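Local structure of TetR family transcriptional regulator (Mycobacterium smegmatis, 5XS9) at residues D91-S97 and T144-Q148; A119-V124 and L185-G189. The protein is a TetR-family transcriptional regulator, BioQ, which probably binds operator DNA as a dimer to control genes of biotin metabolism. One frame throughout, in Å; residues are numbered along the deposited sequence.

Contact 1: residues D91-S97 and T144-Q148; sequences DGAELVS and TVDEQ
Gln148 reaches across to the first turn of helix 92-101 and takes the amide of Ala93. This is helix-helix packing inside the all-helical C-terminal domain of a TetR-family regulator. The bond from Ala93 N to Gln148 OE1 is 2.9 Å long and nearly straight, 167° at the hydrogen, and it lies in the carbonyl plane. CG of Gln148 is anti to the backbone N (chi1 -177°) and the chain stays extended, which carries the amide over to this helix start. NE2 of Gln148 bonds to Leu86 O, which fixes the rotation of the amide.

The tight part centres on Ala93. Its CB lies 3.6 Å from Val145 N, 3.7 Å from Thr144 CG2 and 3.8 Å from Val145 CG2. The looser side is at Glu94, which is partly exposed and little covered. There a water donates to Gln148 OE1 and accepts from Glu94 N. At the margin Val145 CG2 meets Ser97 OG at 3.8 Å, and that hydroxyl bonds back to Ala93 O.

The segments 92-97 and 144-148 run roughly antiparallel, with 149° between their directions and 8.6 Å between their axes. Helix 71-87 packs on Thr144 and Val96, while helix 47-58 covers Leu95 and Val96.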
loop_
_atom_site.group_PDB
_atom_site.type_symbol
_atom_site.label_atom_id
_atom_site.label_comp_id
_atom_site.label_asym_id
_atom_site.label_seq_id
_atom_site.Cartn_x
_atom_site.Cartn_y
_atom_site.Cartn_z
ATOM N N ASP A 91 11.156 6.106 0.731
ATOM C CA ASP A 91 10.518 4.853 0.266
ATOM C C ASP A 91 10.302 3.861 1.438
ATOM O O ASP A 91 10.115 2.673 1.256
ATOM C CB ASP A 91 11.263 4.258 -0.847
ATOM C CG ASP A 91 11.267 5.141 -2.101
ATOM O OD1 ASP A 91 10.264 5.796 -2.469
ATOM O OD2 ASP A 91 12.278 5.076 -2.753
ATOM N N GLY A 92 10.252 4.396 2.646
ATOM C CA GLY A 92 10.190 3.537 3.848
ATOM C C GLY A 92 8.916 2.712 3.951
ATOM O O GLY A 92 8.977 1.529 4.275
ATOM N N ALA A 93 7.767 3.325 3.631
ATOM C CA ALA A 93 6.568 2.592 3.677
ATOM C C ALA A 93 6.578 1.465 2.635
ATOM O O ALA A 93 6.133 0.387 2.927
ATOM C CB ALA A 93 5.344 3.506 3.531
ATOM N N GLU A 94 7.074 1.727 1.438
ATOM C CA GLU A 94 7.148 0.697 0.385
ATOM C C GLU A 94 8.088 -0.441 0.781
ATOM O O GLU A 94 7.821 -1.609 0.522
ATOM C CB GLU A 94 7.668 1.302 -0.928
ATOM C CG GLU A 94 7.665 0.338 -2.080
ATOM C CD GLU A 94 8.336 0.927 -3.346
ATOM O OE1 GLU A 94 8.397 2.164 -3.466
ATOM O OE2 GLU A 94 8.826 0.146 -4.194
ATOM N N LEU A 95 9.196 -0.080 1.378
ATOM C CA LEU A 95 10.217 -1.063 1.750
ATOM C C LEU A 95 9.647 -1.937 2.871
ATOM O O LEU A 95 9.760 -3.164 2.804
ATOM C CB LEU A 95 11.499 -0.341 2.192
ATOM C CG LEU A 95 12.772 -1.209 2.367
ATOM C CD1 LEU A 95 14.023 -0.427 2.157
ATOM C CD2 LEU A 95 12.733 -1.762 3.771
ATOM N N VAL A 96 9.003 -1.339 3.877
ATOM C CA VAL A 96 8.365 -2.139 4.980
ATOM C C VAL A 96 7.212 -2.984 4.480
ATOM O O VAL A 96 7.106 -4.161 4.880
ATOM C CB VAL A 96 7.994 -1.319 6.184
ATOM C CG1 VAL A 96 7.246 -2.136 7.187
ATOM C CG2 VAL A 96 9.300 -0.733 6.773
ATOM N N SER A 97 6.407 -2.444 3.545
ATOM C CA SER A 97 5.359 -3.272 2.869
ATOM C C SER A 97 5.889 -4.506 2.234
ATOM O O SER A 97 5.294 -5.566 2.412
ATOM C CB SER A 97 4.526 -2.536 1.836
ATOM O OG SER A 97 3.975 -1.410 2.486
ATOM N N THR A 144 0.247 5.249 4.079
ATOM C CA THR A 144 1.587 5.832 4.148
ATOM C C THR A 144 2.383 5.647 2.847
ATOM O O THR A 144 3.098 6.562 2.478
ATOM C CB THR A 144 2.384 5.328 5.355
ATOM O OG1 THR A 144 1.585 5.450 6.565
ATOM C CG2 THR A 144 3.609 6.134 5.501
ATOM N N VAL A 145 2.214 4.534 2.106
ATOM C CA VAL A 145 2.739 4.450 0.781
ATOM C C VAL A 145 2.170 5.574 -0.080
ATOM O O VAL A 145 2.898 6.190 -0.849
ATOM C CB VAL A 145 2.452 3.049 0.119
ATOM C CG1 VAL A 145 2.846 3.064 -1.346
ATOM C CG2 VAL A 145 3.211 1.928 0.864
ATOM N N ASP A 146 0.871 5.817 -0.005
ATOM C CA ASP A 146 0.243 6.804 -0.836
ATOM C C ASP A 146 0.758 8.217 -0.454
ATOM O O ASP A 146 1.151 9.011 -1.326
ATOM C CB ASP A 146 -1.249 6.720 -0.638
ATOM C CG ASP A 146 -2.035 7.769 -1.447
ATOM O OD1 ASP A 146 -2.330 7.536 -2.594
ATOM O OD2 ASP A 146 -2.387 8.823 -0.909
ATOM N N GLU A 147 0.814 8.483 0.847
ATOM C CA GLU A 147 1.287 9.793 1.384
ATOM C C GLU A 147 2.741 10.119 0.968
ATOM O O GLU A 147 3.069 11.186 0.473
ATOM C CB GLU A 147 1.119 9.794 2.898
ATOM C CG GLU A 147 1.641 11.029 3.618
ATOM C CD GLU A 147 1.483 10.904 5.126
ATOM O OE1 GLU A 147 1.551 9.787 5.705
ATOM O OE2 GLU A 147 1.301 11.940 5.728
ATOM N N GLN A 148 3.598 9.153 1.096
ATOM C CA GLN A 148 5.004 9.316 0.810
ATOM C C GLN A 148 5.302 9.368 -0.677
ATOM O O GLN A 148 6.152 10.161 -1.108
ATOM C CB GLN A 148 5.735 8.224 1.578
ATOM C CG GLN A 148 7.213 8.212 1.520
ATOM C CD GLN A 148 7.763 7.260 2.560
ATOM O OE1 GLN A 148 7.440 6.050 2.569
ATOM N NE2 GLN A 148 8.611 7.781 3.428
HETATM O O HOH W 1 6.996 4.424 0.426
#

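Contact 2: residues A119-V124 and L185-G189; sequences ARAAGV and LAAHG
Ala122 and Ala186 bring their backbones to 5.3 Å between CA atoms, where helix 106-122 ends against the C-terminal end of helix 170-186. The first helix closes in a Schellman motif. Gly123 has positive phi (116°), Val124 N bonds back to Ala119 O, and Gly123 N bonds to Arg120 O. Facing it, the chain turns from Ala186 to Gly189 in a type I beta turn. The two backbones pass closely here, with Gly123 O and His188 O 3.5 Å apart.

The side-chain packing is apolar and centres on Leu185. Ala122 CB lies 4.1 Å from Leu185 CB, and Ala119 CB borders Leu185 CD2. Val124 CG2 meets that same CD2 methyl at 3.7 Å, the two side chains slanting across each other. CG2 of Val124 is anti to its carbonyl carbon and beside its backbone N (chi1 179° for CG1), which puts this methyl between Leu185 and His188. It sits over one face of the imidazole in a CH-pi contact, 4.2 Å from the ring centroid and offset toward the rim.

The end of helix 170-186 takes part in the dimer interface, as expected for the C-terminal helices of TetR-family dimers. Phe176 of the second subunit packs on Val124, and Leu180 of that subunit packs on both Leu185 and His188. Within the chain, Ala132 of helix 129-155 touches Ala119, Val124 and Leu185.

At the backbone ends a water joins the two segments, donating to Ala122 O at 2.8 Å and to Ala186 O at 3.0 Å.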
loop_
_atom_site.group_PDB
_atom_site.type_symbol
_atom_site.label_atom_id
_atom_site.label_comp_id
_atom_site.label_asym_id
_atom_site.label_seq_id
_atom_site.Cartn_x
_atom_site.Cartn_y
_atom_site.Cartn_z
ATOM N N ALA A 119 -6.789 -5.742 19.954
ATOM C CA ALA A 119 -8.036 -6.285 19.314
ATOM C C ALA A 119 -8.770 -7.225 20.274
ATOM O O ALA A 119 -9.986 -7.216 20.386
ATOM C CB ALA A 119 -7.721 -6.992 18.019
ATOM N N ARG A 120 -8.009 -7.986 21.022
ATOM C CA ARG A 120 -8.581 -8.963 21.962
ATOM C C ARG A 120 -9.286 -8.250 23.132
ATOM O O ARG A 120 -10.416 -8.600 23.501
ATOM C CB ARG A 120 -7.440 -9.941 22.350
ATOM C CG ARG A 120 -7.842 -11.109 23.187
ATOM C CD ARG A 120 -6.622 -11.849 23.761
ATOM N NE ARG A 120 -6.170 -12.799 22.769
ATOM C CZ ARG A 120 -5.102 -12.680 21.966
ATOM N NH1 ARG A 120 -4.263 -11.643 22.029
ATOM N NH2 ARG A 120 -4.884 -13.637 21.060
ATOM N N ALA A 121 -8.721 -7.126 23.616
ATOM C CA ALA A 121 -9.406 -6.327 24.613
ATOM C C ALA A 121 -10.695 -5.730 24.097
ATOM O O ALA A 121 -11.659 -5.489 24.830
ATOM C CB ALA A 121 -8.471 -5.223 25.172
ATOM N N ALA A 122 -10.685 -5.381 22.814
ATOM C CA ALA A 122 -11.853 -4.819 22.187
ATOM C C ALA A 122 -12.991 -5.837 22.027
ATOM O O ALA A 122 -14.178 -5.466 21.840
ATOM C CB ALA A 122 -11.470 -4.286 20.809
ATOM N N GLY A 123 -12.645 -7.121 22.055
ATOM C CA GLY A 123 -13.682 -8.142 21.990
ATOM C C GLY A 123 -13.610 -9.020 20.752
ATOM O O GLY A 123 -14.459 -9.860 20.606
ATOM N N VAL A 124 -12.645 -8.793 19.862
ATOM C CA VAL A 124 -12.453 -9.607 18.735
ATOM C C VAL A 124 -12.110 -11.019 19.225
ATOM O O VAL A 124 -11.280 -11.210 20.087
ATOM C CB VAL A 124 -11.355 -9.016 17.753
ATOM C CG1 VAL A 124 -11.136 -9.907 16.565
ATOM C CG2 VAL A 124 -11.776 -7.678 17.178
ATOM N N LEU A 185 -13.521 -2.141 15.586
ATOM C CA LEU A 185 -13.096 -3.114 16.543
ATOM C C LEU A 185 -14.020 -3.129 17.738
ATOM O O LEU A 185 -14.389 -4.210 18.213
ATOM C CB LEU A 185 -11.660 -2.891 16.973
ATOM C CG LEU A 185 -10.556 -3.141 15.975
ATOM C CD1 LEU A 185 -9.222 -2.553 16.330
ATOM C CD2 LEU A 185 -10.368 -4.645 15.666
ATOM N N ALA A 186 -14.382 -1.938 18.223
ATOM C CA ALA A 186 -15.235 -1.791 19.408
ATOM C C ALA A 186 -16.589 -2.414 19.162
ATOM O O ALA A 186 -17.129 -3.030 20.050
ATOM C CB ALA A 186 -15.395 -0.320 19.783
ATOM N N ALA A 187 -17.114 -2.315 17.948
ATOM C CA ALA A 187 -18.301 -3.105 17.537
ATOM C C ALA A 187 -18.264 -4.575 17.852
ATOM O O ALA A 187 -19.315 -5.135 18.034
ATOM C CB ALA A 187 -18.698 -2.882 16.109
ATOM N N HIS A 188 -17.088 -5.191 18.006
ATOM C CA HIS A 188 -16.976 -6.536 18.583
ATOM C C HIS A 188 -17.208 -6.592 20.178
ATOM O O HIS A 188 -17.215 -7.637 20.774
ATOM C CB HIS A 188 -15.625 -7.129 18.175
ATOM C CG HIS A 188 -15.576 -7.550 16.730
ATOM N ND1 HIS A 188 -15.675 -6.667 15.667
ATOM C CD2 HIS A 188 -15.560 -8.786 16.188
ATOM C CE1 HIS A 188 -15.688 -7.361 14.541
ATOM N NE2 HIS A 188 -15.614 -8.642 14.829
ATOM N N GLY A 189 -17.393 -5.457 20.844
ATOM C CA GLY A 189 -17.567 -5.409 22.274
ATOM C C GLY A 189 -19.028 -5.571 22.609
ATOM O O GLY A 189 -19.310 -6.107 23.659
HETATM O O HOH W 2 -15.451 -3.047 22.575
#

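How the contacts relate
Contacts 1 and 2 are separate, with their centres about 28 Å apart and their nearest atoms about 17 Å apart. The centre of contact 1 lies about 7 Å from the centre of the chain, that of contact 2 about 24 Å. Their segments alternate along the sequence. Helices 92-101, 106-122 and 129-155 follow one another, so helix 106-122 leads from the first half of contact 1 to contact 2, and helix 129-155 returns to contact 1. Helix 71-87 packs beside both. Contact 1 also adjoins helix 47-58, which shares residues with the TetR-family DNA-binding region, whereas contact 2 adjoins the second subunit more extensively. Both contacts are structural packing.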